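Chloride intracellular channel Clic (Drosophila melanogaster, PDB 2YV7) might insert into membranes and form pH-dependent chloride ion channels, changing from a soluble globular protein with a glutathione transferase-like fold. Local coordinates at residues F47-L52 against Y112-Q117; T163-L166 against T170-C173; K190-F195 against D226-Y231; E177-L182 against Y209-L214. All coordinates share one frame; numbering follows the deposited sequence.

Contact 1 of 4, residues F47-L52 against Y112-Q117; sequences FMDLYL and YNLFVQ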
loop_
_atom_site.group_PDB
_atom_site.type_symbol
_atom_site.label_atom_id
_atom_site.label_comp_id
_atom_site.label_asym_id
_atom_site.label_seq_id
_atom_site.Cartn_x
_atom_site.Cartn_y
_atom_site.Cartn_z
ATOM N N PHE A 47 0.428 4.712 -5.579
ATOM C CA PHE A 47 0.184 6.036 -5.001
ATOM C C PHE A 47 1.401 6.401 -4.152
ATOM O O PHE A 47 1.958 7.470 -4.242
ATOM C CB PHE A 47 -1.123 5.928 -4.173
ATOM C CG PHE A 47 -1.730 7.240 -3.685
ATOM C CD1 PHE A 47 -0.948 8.380 -3.375
ATOM C CD2 PHE A 47 -3.097 7.295 -3.449
ATOM C CE1 PHE A 47 -1.552 9.569 -2.872
ATOM C CE2 PHE A 47 -3.716 8.504 -2.964
ATOM C CZ PHE A 47 -2.925 9.621 -2.662
ATOM N N MET A 48 1.831 5.475 -3.275
ATOM C CA MET A 48 2.957 5.758 -2.407
ATOM C C MET A 48 4.252 6.028 -3.206
ATOM O O MET A 48 4.962 6.948 -2.853
ATOM C CB MET A 48 3.179 4.572 -1.442
ATOM C CG MET A 48 2.187 4.647 -0.312
ATOM S SD MET A 48 2.540 3.432 1.007
ATOM C CE MET A 48 4.003 4.169 1.727
ATOM N N ASP A 49 4.564 5.198 -4.213
ATOM C CA ASP A 49 5.799 5.366 -5.026
ATOM C C ASP A 49 5.768 6.757 -5.641
ATOM O O ASP A 49 6.738 7.522 -5.528
ATOM C CB ASP A 49 5.832 4.318 -6.141
ATOM C CG ASP A 49 6.226 2.960 -5.638
ATOM O OD1 ASP A 49 6.962 2.933 -4.653
ATOM O OD2 ASP A 49 5.908 2.011 -6.322
ATOM N N LEU A 50 4.623 7.099 -6.217
ATOM C CA LEU A 50 4.572 8.393 -6.953
ATOM C C LEU A 50 4.636 9.615 -6.011
ATOM O O LEU A 50 5.224 10.666 -6.316
ATOM C CB LEU A 50 3.329 8.389 -7.838
ATOM C CG LEU A 50 3.411 7.442 -9.031
ATOM C CD1 LEU A 50 1.981 7.156 -9.652
ATOM C CD2 LEU A 50 4.426 7.910 -10.102
ATOM N N TYR A 51 4.005 9.478 -4.853
ATOM C CA TYR A 51 4.028 10.527 -3.850
ATOM C C TYR A 51 5.460 10.791 -3.427
ATOM O O TYR A 51 5.861 11.963 -3.271
ATOM C CB TYR A 51 3.100 10.162 -2.658
ATOM C CG TYR A 51 2.864 11.333 -1.725
ATOM C CD1 TYR A 51 3.861 11.733 -0.830
ATOM C CD2 TYR A 51 1.656 12.074 -1.782
ATOM C CE1 TYR A 51 3.688 12.816 -0.022
ATOM C CE2 TYR A 51 1.460 13.158 -0.945
ATOM C CZ TYR A 51 2.496 13.518 -0.071
ATOM O OH TYR A 51 2.385 14.591 0.761
ATOM N N LEU A 52 6.252 9.722 -3.193
ATOM C CA LEU A 52 7.623 9.893 -2.789
ATOM C C LEU A 52 8.405 10.653 -3.891
ATOM O O LEU A 52 9.256 11.454 -3.588
ATOM C CB LEU A 52 8.304 8.536 -2.541
ATOM C CG LEU A 52 7.791 7.690 -1.337
ATOM C CD1 LEU A 52 8.383 6.276 -1.405
ATOM C CD2 LEU A 52 8.099 8.370 -0.032
ATOM N N TYR A 112 14.683 4.948 -10.571
ATOM C CA TYR A 112 15.784 4.006 -10.359
ATOM C C TYR A 112 16.278 3.943 -8.934
ATOM O O TYR A 112 16.582 2.855 -8.428
ATOM C CB TYR A 112 16.965 4.347 -11.265
ATOM C CG TYR A 112 16.845 3.727 -12.621
ATOM C CD1 TYR A 112 17.089 2.370 -12.803
ATOM C CD2 TYR A 112 16.494 4.496 -13.733
ATOM C CE1 TYR A 112 16.986 1.785 -14.061
ATOM C CE2 TYR A 112 16.393 3.916 -15.004
ATOM C CZ TYR A 112 16.645 2.557 -15.158
ATOM O OH TYR A 112 16.543 1.966 -16.405
ATOM N N ASN A 113 16.371 5.105 -8.292
ATOM C CA ASN A 113 16.712 5.171 -6.875
ATOM C C ASN A 113 15.624 4.553 -5.991
ATOM O O ASN A 113 15.919 4.039 -4.932
ATOM C CB ASN A 113 16.983 6.622 -6.434
ATOM C CG ASN A 113 18.016 7.341 -7.327
ATOM O OD1 ASN A 113 19.084 6.797 -7.638
ATOM N ND2 ASN A 113 17.697 8.575 -7.731
ATOM N N LEU A 114 14.366 4.604 -6.419
ATOM C CA LEU A 114 13.278 4.109 -5.579
ATOM C C LEU A 114 13.230 2.570 -5.684
ATOM O O LEU A 114 12.933 1.851 -4.713
ATOM C CB LEU A 114 11.957 4.730 -6.035
ATOM C CG LEU A 114 10.705 4.585 -5.180
ATOM C CD1 LEU A 114 10.917 5.350 -3.884
ATOM C CD2 LEU A 114 9.445 5.087 -5.923
ATOM N N PHE A 115 13.506 2.067 -6.871
ATOM C CA PHE A 115 13.539 0.642 -7.098
ATOM C C PHE A 115 14.922 0.044 -6.817
ATOM O O PHE A 115 15.611 -0.414 -7.710
ATOM C CB PHE A 115 12.956 0.303 -8.466
ATOM C CG PHE A 115 11.457 0.443 -8.518
ATOM C CD1 PHE A 115 10.860 1.697 -8.592
ATOM C CD2 PHE A 115 10.632 -0.689 -8.453
ATOM C CE1 PHE A 115 9.475 1.843 -8.641
ATOM C CE2 PHE A 115 9.224 -0.565 -8.484
ATOM C CZ PHE A 115 8.639 0.713 -8.571
ATOM N N VAL A 116 15.304 0.066 -5.538
ATOM C CA VAL A 116 16.573 -0.504 -5.036
ATOM C C VAL A 116 16.621 -1.957 -5.454
ATOM O O VAL A 116 15.584 -2.601 -5.503
ATOM C CB VAL A 116 16.666 -0.444 -3.466
ATOM C CG1 VAL A 116 17.949 -1.141 -2.928
ATOM C CG2 VAL A 116 16.607 0.975 -2.961
ATOM N N GLN A 117 17.814 -2.456 -5.776
ATOM C CA GLN A 117 18.007 -3.883 -6.029
ATOM C C GLN A 117 18.356 -4.575 -4.720
ATOM O O GLN A 117 19.400 -4.314 -4.115
ATOM C CB GLN A 117 19.084 -4.143 -7.101
ATOM C CG GLN A 117 18.983 -3.275 -8.364
ATOM C CD GLN A 117 17.977 -3.800 -9.396
ATOM O OE1 GLN A 117 16.763 -3.856 -9.144
ATOM N NE2 GLN A 117 18.484 -4.158 -10.586
#
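Asp49 carries its CG beside the backbone N (chi1 -77°), while Leu114 turns its CG away from its own N, beside the carbonyl carbon (chi1 -169°). These torsions bring the Asp49 carboxylate against the isobutyl end of Leu114. Asp49 OD1 lies 3.5 Å from Leu114 CD2, and the same methyl is 3.7 Å from Asp49 CB. The other branch of the leucine is used separately: Leu114 CD1 meets Leu52 CD1 at 3.7 Å, with the two side chains roughly at right angles. Leu114 thus fits between two residues one helical turn apart on helix 41-55. Phe115 comes in with the end of its ring. Its CZ is 3.8 Å from Asp49 OD2, and the ring and carboxylate planes are 55° apart. Phe115 is the centre of an inverse gamma turn that follows helix 111-114, and its ring also packs on Ile104 and Met105 of helix 97-107.

Helix 41-55 belongs to the thioredoxin-like N-terminal domain. It lies within a span predicted to become a transmembrane helix after insertion. Asp49 and Leu52 also touch Cys176 of helix 173-193.

An alanine here in place of Asp49 keeps the CB contact with Leu114 CD2 but drops the carboxylate, which would probably open a gap beside that methyl and at Phe115 CZ. The contact is an acid set against hydrocarbon. Asp49 OD1 is buried with no polar partner in the model, which could disfavour the charged form and raise the pKa of the carboxylate.

Contact 2 of 4, residues T163-L166 against T170-C173; sequences TRFL and TMCC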
loop_
_atom_site.group_PDB
_atom_site.type_symbol
_atom_site.label_atom_id
_atom_site.label_comp_id
_atom_site.label_asym_id
_atom_site.label_seq_id
_atom_site.Cartn_x
_atom_site.Cartn_y
_atom_site.Cartn_z
ATOM N N THR A 163 17.765 -0.336 10.427
ATOM C CA THR A 163 17.554 0.836 9.591
ATOM C C THR A 163 16.075 1.187 9.741
ATOM O O THR A 163 15.294 0.366 10.252
ATOM C CB THR A 163 17.921 0.547 8.157
ATOM O OG1 THR A 163 17.228 -0.641 7.695
ATOM C CG2 THR A 163 19.438 0.316 8.045
ATOM N N ARG A 164 15.712 2.408 9.358
ATOM C CA ARG A 164 14.365 2.901 9.576
ATOM C C ARG A 164 13.457 2.089 8.659
ATOM O O ARG A 164 12.394 1.706 9.093
ATOM C CB ARG A 164 14.183 4.387 9.254
ATOM C CG ARG A 164 12.799 4.919 9.583
ATOM C CD ARG A 164 12.673 6.375 9.331
ATOM N NE ARG A 164 13.086 7.070 10.523
ATOM C CZ ARG A 164 12.327 7.913 11.208
ATOM N NH1 ARG A 164 11.087 8.208 10.815
ATOM N NH2 ARG A 164 12.843 8.486 12.284
ATOM N N PHE A 165 13.913 1.826 7.439
ATOM C CA PHE A 165 13.049 1.102 6.472
ATOM C C PHE A 165 13.673 -0.212 5.992
ATOM O O PHE A 165 14.711 -0.628 6.497
ATOM C CB PHE A 165 12.747 2.067 5.320
ATOM C CG PHE A 165 12.051 3.314 5.769
ATOM C CD1 PHE A 165 10.751 3.273 6.268
ATOM C CD2 PHE A 165 12.722 4.559 5.698
ATOM C CE1 PHE A 165 10.093 4.441 6.665
ATOM C CE2 PHE A 165 12.050 5.741 6.080
ATOM C CZ PHE A 165 10.754 5.668 6.562
ATOM N N LEU A 166 13.046 -0.907 5.044
ATOM C CA LEU A 166 13.505 -2.269 4.760
ATOM C C LEU A 166 14.961 -2.333 4.224
ATOM O O LEU A 166 15.652 -3.309 4.448
ATOM C CB LEU A 166 12.640 -2.966 3.715
ATOM C CG LEU A 166 11.290 -3.435 4.224
ATOM C CD1 LEU A 166 10.315 -3.665 3.089
ATOM C CD2 LEU A 166 11.469 -4.772 5.035
ATOM N N THR A 170 16.026 5.392 3.943
ATOM C CA THR A 170 15.168 6.002 2.938
ATOM C C THR A 170 14.144 4.964 2.445
ATOM O O THR A 170 14.497 3.783 2.318
ATOM C CB THR A 170 16.045 6.426 1.701
ATOM O OG1 THR A 170 16.820 7.575 2.047
ATOM C CG2 THR A 170 15.201 6.761 0.455
ATOM N N MET A 171 12.930 5.420 2.148
ATOM C CA MET A 171 11.897 4.583 1.546
ATOM C C MET A 171 12.317 4.030 0.209
ATOM O O MET A 171 12.912 4.737 -0.616
ATOM C CB MET A 171 10.572 5.360 1.409
ATOM C CG MET A 171 9.911 5.644 2.709
ATOM S SD MET A 171 9.030 4.150 3.245
ATOM C CE MET A 171 7.840 3.906 1.930
ATOM N N CYS A 172 12.014 2.745 -0.010
ATOM C CA CYS A 172 12.080 2.202 -1.361
ATOM C C CYS A 172 10.778 1.514 -1.789
ATOM O O CYS A 172 9.770 1.437 -1.026
ATOM C CB CYS A 172 13.262 1.227 -1.517
ATOM S SG CYS A 172 12.990 -0.264 -0.596
ATOM N N CYS A 173 10.800 0.995 -3.001
ATOM C CA CYS A 173 9.677 0.279 -3.613
ATOM C C CYS A 173 9.074 -0.806 -2.694
ATOM O O CYS A 173 7.850 -1.072 -2.718
ATOM C CB CYS A 173 10.049 -0.327 -4.982
ATOM S SG CYS A 173 11.479 -1.421 -4.912
#
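Phe165 and Met171 form a Met-aromatic contact within the loop that joins helix 141-161 to helix 173-193. The methionine lies over one ring face. Its SD is 3.8 Å from the centroid of the Phe165 ring, 22° off the normal and shifted toward CD1 and CE1. Met171 CG makes a CH-pi contact with the same ring, 3.9 Å from the centroid. Met171 chi1 (-70°) directs CG to the ring, and the bend at chi2 (-80°) brings SD back over the same face. Arg164 CG sits over the centre of the opposite face, so the ring is sandwiched. Thr170 N lies at the ring edge, in plane, and Phe165 CD2 touches Thr170 C at 3.6 Å. Thr163 OG1 donates to Phe165 O (2.8 Å), which ties down the backbone behind the ring. A serine in place of Phe165 would probably leave Met171 without the ring under its sulfur and open a gap beside Arg164 CG.

Cys172 is the N-cap of helix 173-193, and its N bonds Asp175 OD2. Asp175 OD1 receives Leu166 N, so one carboxylate holds both arms of the loop. Phe165 also packs on Tyr207 of helix 202-212, and Met171 reaches Met48 and Leu52 of helix 41-55.

Contact 3 of 4, residues K190-F195 against D226-Y231; sequences KYFVDF and DIINHY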
loop_
_atom_site.group_PDB
_atom_site.type_symbol
_atom_site.label_atom_id
_atom_site.label_comp_id
_atom_site.label_asym_id
_atom_site.label_seq_id
_atom_site.Cartn_x
_atom_site.Cartn_y
_atom_site.Cartn_z
ATOM N N LYS A 190 -7.922 -7.878 12.617
ATOM C CA LYS A 190 -8.574 -7.649 13.917
ATOM C C LYS A 190 -10.078 -7.744 13.753
ATOM O O LYS A 190 -10.772 -8.501 14.477
ATOM C CB LYS A 190 -8.251 -6.283 14.398
ATOM C CG LYS A 190 -8.793 -6.001 15.759
ATOM C CD LYS A 190 -8.825 -4.488 15.912
ATOM C CE LYS A 190 -8.430 -4.148 17.283
ATOM N NZ LYS A 190 -7.375 -5.149 17.672
ATOM N N TYR A 191 -10.603 -7.047 12.735
ATOM C CA TYR A 191 -12.084 -7.020 12.580
ATOM C C TYR A 191 -12.676 -8.414 12.349
ATOM O O TYR A 191 -13.626 -8.884 13.036
ATOM C CB TYR A 191 -12.457 -6.105 11.407
ATOM C CG TYR A 191 -13.949 -5.992 11.159
ATOM C CD1 TYR A 191 -14.640 -6.925 10.356
ATOM C CD2 TYR A 191 -14.668 -5.006 11.795
ATOM C CE1 TYR A 191 -16.044 -6.828 10.144
ATOM C CE2 TYR A 191 -16.015 -4.877 11.575
ATOM C CZ TYR A 191 -16.698 -5.807 10.781
ATOM O OH TYR A 191 -18.038 -5.663 10.598
ATOM N N PHE A 192 -12.111 -9.129 11.394
ATOM C CA PHE A 192 -12.725 -10.401 10.985
ATOM C C PHE A 192 -12.401 -11.550 11.904
ATOM O O PHE A 192 -13.320 -12.335 12.201
ATOM C CB PHE A 192 -12.352 -10.796 9.535
ATOM C CG PHE A 192 -12.979 -9.865 8.530
ATOM C CD1 PHE A 192 -14.320 -10.007 8.183
ATOM C CD2 PHE A 192 -12.262 -8.826 8.010
ATOM C CE1 PHE A 192 -14.928 -9.121 7.301
ATOM C CE2 PHE A 192 -12.861 -7.941 7.147
ATOM C CZ PHE A 192 -14.199 -8.083 6.785
ATOM N N VAL A 193 -11.137 -11.674 12.312
ATOM C CA VAL A 193 -10.733 -12.914 13.061
ATOM C C VAL A 193 -9.993 -12.612 14.352
ATOM O O VAL A 193 -9.375 -13.514 14.938
ATOM C CB VAL A 193 -9.941 -13.943 12.156
ATOM C CG1 VAL A 193 -10.879 -14.478 11.053
ATOM C CG2 VAL A 193 -8.675 -13.300 11.581
ATOM N N ASP A 194 -10.149 -11.404 14.882
ATOM C CA ASP A 194 -9.455 -11.039 16.112
ATOM C C ASP A 194 -7.965 -11.390 16.148
ATOM O O ASP A 194 -7.431 -11.894 17.170
ATOM C CB ASP A 194 -10.138 -11.689 17.330
ATOM C CG ASP A 194 -9.767 -11.005 18.634
ATOM O OD1 ASP A 194 -9.357 -9.771 18.652
ATOM O OD2 ASP A 194 -9.894 -11.740 19.660
ATOM N N PHE A 195 -7.303 -11.207 15.014
ATOM C CA PHE A 195 -5.853 -11.323 14.954
ATOM C C PHE A 195 -5.223 -10.032 15.331
ATOM O O PHE A 195 -5.663 -8.940 14.877
ATOM C CB PHE A 195 -5.420 -11.683 13.509
ATOM C CG PHE A 195 -3.949 -11.833 13.355
ATOM C CD1 PHE A 195 -3.307 -13.002 13.788
ATOM C CD2 PHE A 195 -3.201 -10.798 12.799
ATOM C CE1 PHE A 195 -1.931 -13.157 13.613
ATOM C CE2 PHE A 195 -1.855 -10.906 12.676
ATOM C CZ PHE A 195 -1.189 -12.056 13.054
ATOM N N ASP A 226 -13.299 1.249 4.789
ATOM C CA ASP A 226 -13.119 0.873 3.418
ATOM C C ASP A 226 -12.300 -0.408 3.291
ATOM O O ASP A 226 -12.594 -1.219 2.456
ATOM C CB ASP A 226 -12.488 2.072 2.669
ATOM C CG ASP A 226 -13.447 3.292 2.626
ATOM O OD1 ASP A 226 -14.600 3.049 2.234
ATOM O OD2 ASP A 226 -13.065 4.408 3.042
ATOM N N ILE A 227 -11.249 -0.566 4.098
ATOM C CA ILE A 227 -10.517 -1.851 4.118
ATOM C C ILE A 227 -11.481 -2.979 4.510
ATOM O O ILE A 227 -11.631 -4.003 3.821
ATOM C CB ILE A 227 -9.280 -1.775 5.101
ATOM C CG1 ILE A 227 -8.200 -0.851 4.540
ATOM C CG2 ILE A 227 -8.695 -3.218 5.284
ATOM C CD1 ILE A 227 -7.127 -0.356 5.541
ATOM N N ILE A 228 -12.209 -2.780 5.615
ATOM C CA ILE A 228 -13.206 -3.776 6.038
ATOM C C ILE A 228 -14.287 -4.099 4.989
ATOM O O ILE A 228 -14.553 -5.268 4.701
ATOM C CB ILE A 228 -13.900 -3.265 7.340
ATOM C CG1 ILE A 228 -12.829 -3.173 8.426
ATOM C CG2 ILE A 228 -15.080 -4.149 7.740
ATOM C CD1 ILE A 228 -13.427 -2.565 9.735
ATOM N N ASN A 229 -14.901 -3.062 4.421
ATOM C CA ASN A 229 -15.934 -3.254 3.409
ATOM C C ASN A 229 -15.370 -4.044 2.213
ATOM O O ASN A 229 -16.029 -4.954 1.688
ATOM C CB ASN A 229 -16.511 -1.897 2.975
ATOM C CG ASN A 229 -17.723 -2.048 2.051
ATOM O OD1 ASN A 229 -17.735 -1.571 0.917
ATOM N ND2 ASN A 229 -18.720 -2.754 2.526
ATOM N N HIS A 230 -14.129 -3.707 1.827
ATOM C CA HIS A 230 -13.409 -4.404 0.763
ATOM C C HIS A 230 -13.456 -5.902 0.968
ATOM O O HIS A 230 -13.900 -6.636 0.072
ATOM C CB HIS A 230 -11.986 -3.843 0.714
ATOM C CG HIS A 230 -11.089 -4.456 -0.314
ATOM N ND1 HIS A 230 -10.904 -3.903 -1.569
ATOM C CD2 HIS A 230 -10.245 -5.515 -0.240
ATOM C CE1 HIS A 230 -10.009 -4.617 -2.234
ATOM N NE2 HIS A 230 -9.590 -5.598 -1.447
ATOM N N TYR A 231 -13.049 -6.389 2.153
ATOM C CA TYR A 231 -13.185 -7.810 2.468
ATOM C C TYR A 231 -14.604 -8.329 2.672
ATOM O O TYR A 231 -14.864 -9.489 2.423
ATOM C CB TYR A 231 -12.254 -8.212 3.635
ATOM C CG TYR A 231 -10.834 -7.956 3.237
ATOM C CD1 TYR A 231 -10.141 -8.844 2.399
ATOM C CD2 TYR A 231 -10.196 -6.798 3.649
ATOM C CE1 TYR A 231 -8.814 -8.556 1.947
ATOM C CE2 TYR A 231 -8.896 -6.510 3.234
ATOM C CZ TYR A 231 -8.211 -7.391 2.419
ATOM O OH TYR A 231 -6.962 -7.082 2.028
#
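Tyr191 and Ile228 make the tight part of this contact. Ile228 CG2 stands over the centre of one face of the Tyr191 ring, in a CH-pi contact 3.7 Å from the centroid and 9° off the normal. Ile228 CD1 presses on the same ring near its root, 3.4 Å from Tyr191 CD2. CG2 thus covers the centre, while CD1 lies above the rim beside CG and CD2. Tyr191 CG is anti to the backbone N (chi1 -180°), which swings the ring out from its helix to receive them. Phe192 fills the next position. Its CZ edge faces Ile228 O, 3.5 Å away near the ring plane. Tyr231 CB lies obliquely to the Phe192 ring, 3.6 Å from Phe192 CE2. Over the centre of one Phe192 face lies Tyr191 CD1, and Phe192 CG is at the edge of the Tyr191 ring, in its plane.

The touching residues lie on helices 173-193 and 224-235, which pack together in the all-helical C-terminal domain of the glutathione transferase fold. Helix 173-193 is near its end here. On the inner side, Phe192 and Tyr231 both pack on Leu136 of helix 128-136, and Tyr231 OH is hydrogen-bonded to Tyr129 OH.

The outer side is looser. Tyr191 is exposed despite the covered ring face, and its OH bonds Lys232 NZ, one turn beyond Ile228 on the facing helix. Phe192 is only partly buried, with Lys232 and Gln235 beside it.

Contact 4 of 4, residues E177-L182 against Y209-L214; sequences ELMPRL and YHMYQL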
loop_
_atom_site.group_PDB
_atom_site.type_symbol
_atom_site.label_atom_id
_atom_site.label_comp_id
_atom_site.label_asym_id
_atom_site.label_seq_id
_atom_site.Cartn_x
_atom_site.Cartn_y
_atom_site.Cartn_z
ATOM N N GLU A 177 5.238 -1.576 -1.040
ATOM C CA GLU A 177 4.474 -2.825 -1.167
ATOM C C GLU A 177 4.116 -3.353 0.269
ATOM O O GLU A 177 3.023 -3.883 0.462
ATOM C CB GLU A 177 5.327 -3.915 -1.844
ATOM C CG GLU A 177 4.560 -5.192 -2.178
ATOM C CD GLU A 177 5.420 -6.238 -2.886
ATOM O OE1 GLU A 177 6.235 -5.868 -3.807
ATOM O OE2 GLU A 177 5.266 -7.420 -2.526
ATOM N N LEU A 178 5.072 -3.278 1.229
ATOM C CA LEU A 178 4.867 -3.890 2.543
ATOM C C LEU A 178 3.846 -3.127 3.387
ATOM O O LEU A 178 2.978 -3.721 4.028
ATOM C CB LEU A 178 6.192 -4.002 3.282
ATOM C CG LEU A 178 5.997 -4.718 4.680
ATOM C CD1 LEU A 178 5.415 -6.141 4.607
ATOM C CD2 LEU A 178 7.436 -4.688 5.373
ATOM N N MET A 179 3.987 -1.799 3.408
ATOM C CA MET A 179 3.210 -0.986 4.375
ATOM C C MET A 179 1.708 -1.130 4.159
ATOM O O MET A 179 0.966 -1.352 5.155
ATOM C CB MET A 179 3.722 0.465 4.362
ATOM C CG MET A 179 5.146 0.580 4.905
ATOM S SD MET A 179 5.735 2.304 4.755
ATOM C CE MET A 179 7.182 2.209 5.739
ATOM N N PRO A 180 1.224 -1.024 2.914
ATOM C CA PRO A 180 -0.225 -1.239 2.695
ATOM C C PRO A 180 -0.696 -2.647 3.164
ATOM O O PRO A 180 -1.722 -2.773 3.852
ATOM C CB PRO A 180 -0.402 -1.029 1.181
ATOM C CG PRO A 180 0.740 -0.134 0.768
ATOM C CD PRO A 180 1.898 -0.620 1.637
ATOM N N ARG A 181 0.150 -3.683 2.960
ATOM C CA ARG A 181 -0.289 -5.029 3.451
ATOM C C ARG A 181 -0.302 -5.094 4.986
ATOM O O ARG A 181 -1.162 -5.694 5.544
ATOM C CB ARG A 181 0.612 -6.126 2.840
ATOM C CG ARG A 181 0.362 -6.257 1.330
ATOM C CD ARG A 181 1.643 -6.801 0.616
ATOM N NE ARG A 181 1.175 -7.082 -0.738
ATOM C CZ ARG A 181 0.962 -6.136 -1.678
ATOM N NH1 ARG A 181 1.230 -4.863 -1.408
ATOM N NH2 ARG A 181 0.502 -6.499 -2.879
ATOM N N LEU A 182 0.639 -4.444 5.693
ATOM C CA LEU A 182 0.614 -4.399 7.157
ATOM C C LEU A 182 -0.658 -3.722 7.665
ATOM O O LEU A 182 -1.341 -4.207 8.608
ATOM C CB LEU A 182 1.865 -3.657 7.668
ATOM C CG LEU A 182 3.193 -4.397 7.460
ATOM C CD1 LEU A 182 4.240 -3.564 8.088
ATOM C CD2 LEU A 182 3.127 -5.750 8.323
ATOM N N TYR A 209 5.299 2.358 13.380
ATOM C CA TYR A 209 5.299 3.656 14.008
ATOM C C TYR A 209 5.766 4.682 12.976
ATOM O O TYR A 209 5.084 5.686 12.722
ATOM C CB TYR A 209 6.185 3.636 15.230
ATOM C CG TYR A 209 6.273 4.956 15.908
ATOM C CD1 TYR A 209 5.231 5.400 16.725
ATOM C CD2 TYR A 209 7.383 5.756 15.747
ATOM C CE1 TYR A 209 5.303 6.634 17.366
ATOM C CE2 TYR A 209 7.471 6.970 16.383
ATOM C CZ TYR A 209 6.413 7.408 17.187
ATOM O OH TYR A 209 6.491 8.631 17.847
ATOM N N HIS A 210 6.882 4.404 12.340
ATOM C CA HIS A 210 7.377 5.281 11.274
ATOM C C HIS A 210 6.494 5.384 10.073
ATOM O O HIS A 210 6.468 6.410 9.435
ATOM C CB HIS A 210 8.773 4.900 10.867
ATOM C CG HIS A 210 9.766 5.072 11.974
ATOM N ND1 HIS A 210 9.845 6.232 12.718
ATOM C CD2 HIS A 210 10.664 4.210 12.515
ATOM C CE1 HIS A 210 10.780 6.089 13.650
ATOM N NE2 HIS A 210 11.300 4.874 13.539
ATOM N N MET A 211 5.812 4.287 9.712
ATOM C CA MET A 211 4.856 4.312 8.609
ATOM C C MET A 211 3.739 5.290 8.801
ATOM O O MET A 211 3.307 5.959 7.840
ATOM C CB MET A 211 4.313 2.876 8.406
ATOM C CG MET A 211 2.941 2.707 8.091
ATOM S SD MET A 211 2.782 0.874 7.918
ATOM C CE MET A 211 1.386 0.675 8.975
ATOM N N TYR A 212 3.305 5.444 10.046
ATOM C CA TYR A 212 2.236 6.371 10.317
ATOM C C TYR A 212 2.695 7.823 10.332
ATOM O O TYR A 212 1.837 8.706 10.294
ATOM C CB TYR A 212 1.576 6.005 11.625
ATOM C CG TYR A 212 0.856 4.650 11.562
ATOM C CD1 TYR A 212 -0.100 4.347 10.510
ATOM C CD2 TYR A 212 1.105 3.668 12.546
ATOM C CE1 TYR A 212 -0.721 3.127 10.427
ATOM C CE2 TYR A 212 0.452 2.431 12.483
ATOM C CZ TYR A 212 -0.475 2.184 11.454
ATOM O OH TYR A 212 -1.081 0.995 11.400
ATOM N N GLN A 213 4.012 8.056 10.441
ATOM C CA GLN A 213 4.614 9.412 10.366
ATOM C C GLN A 213 4.914 9.806 8.922
ATOM O O GLN A 213 5.335 10.946 8.669
ATOM C CB GLN A 213 5.901 9.508 11.188
ATOM C CG GLN A 213 5.696 9.398 12.676
ATOM C CD GLN A 213 7.011 9.420 13.476
ATOM O OE1 GLN A 213 8.120 9.267 12.923
ATOM N NE2 GLN A 213 6.885 9.580 14.792
ATOM N N LEU A 214 4.685 8.890 7.974
ATOM C CA LEU A 214 5.091 9.132 6.595
ATOM C C LEU A 214 3.958 9.735 5.771
ATOM O O LEU A 214 2.897 9.106 5.619
ATOM C CB LEU A 214 5.555 7.793 5.965
ATOM C CG LEU A 214 6.239 7.882 4.618
ATOM C CD1 LEU A 214 7.643 8.431 4.732
ATOM C CD2 LEU A 214 6.244 6.483 3.955
#
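Met211, which meets Met179 across the contact, holds its CG over one face of the Tyr212 ring, 4.2 Å above the plane and toward the rim. The Arg181 guanidinium has Glu177 CG over one face. Its NH1 donates to Glu177 O (2.8 Å) on a lone pair in the carbonyl plane, with the oxygen 20° out of the guanidinium plane. At the edge of the His210 ring, in plane, is Gln213 OE1, a weak hydrogen bond from ND1.

The contact itself is made by two methionines running past each other in opposite directions. Met211 SD lies 3.7 Å from Met179 CB, and Met179 SD lies 4.0 Å from Met211 CB. Met179 is extended beyond CG, which carries its sulfur along the partner to within 4.3 Å of Leu214 CD2. Met211 has an unusual chi1 of 141°, well off a staggered position, which suggests some strain.

Helix 173-193 is kinked here, where Pro180 N has no bond to the turn before. It packs against the end of helix 202-212, with Met179 and Leu182 also on Tyr207. Tyr212 OH bonds Gln183 and Arg186, further along helix 173-193. Pro180 packs on Leu41 and Gln44 of helix 41-55, and Leu178 touches Leu128 of helix 128-136.

Contact 1 closes before the others open along the chain; contact 2 follows it, and contacts 3 and 4 have alternating segments. Contacts 1, 2 and 4 are clustered, with centres 10 to 14 Å apart, and each touches the other two. Leu114 O probably bonds Cys173 N (2.9 Å) between contacts 1 and 2, and Met48 and Met171 both reach Leu214 and Met179. Helix 173-193 is common ground: contact 2 ends at its start, contact 4 uses its first half and contact 3 its end. Contact 3 is about 28 Å from contact 1, centre to centre, across the chain's centre. The cluster joins helix 41-55, which may leave for the membrane, to the helical domain.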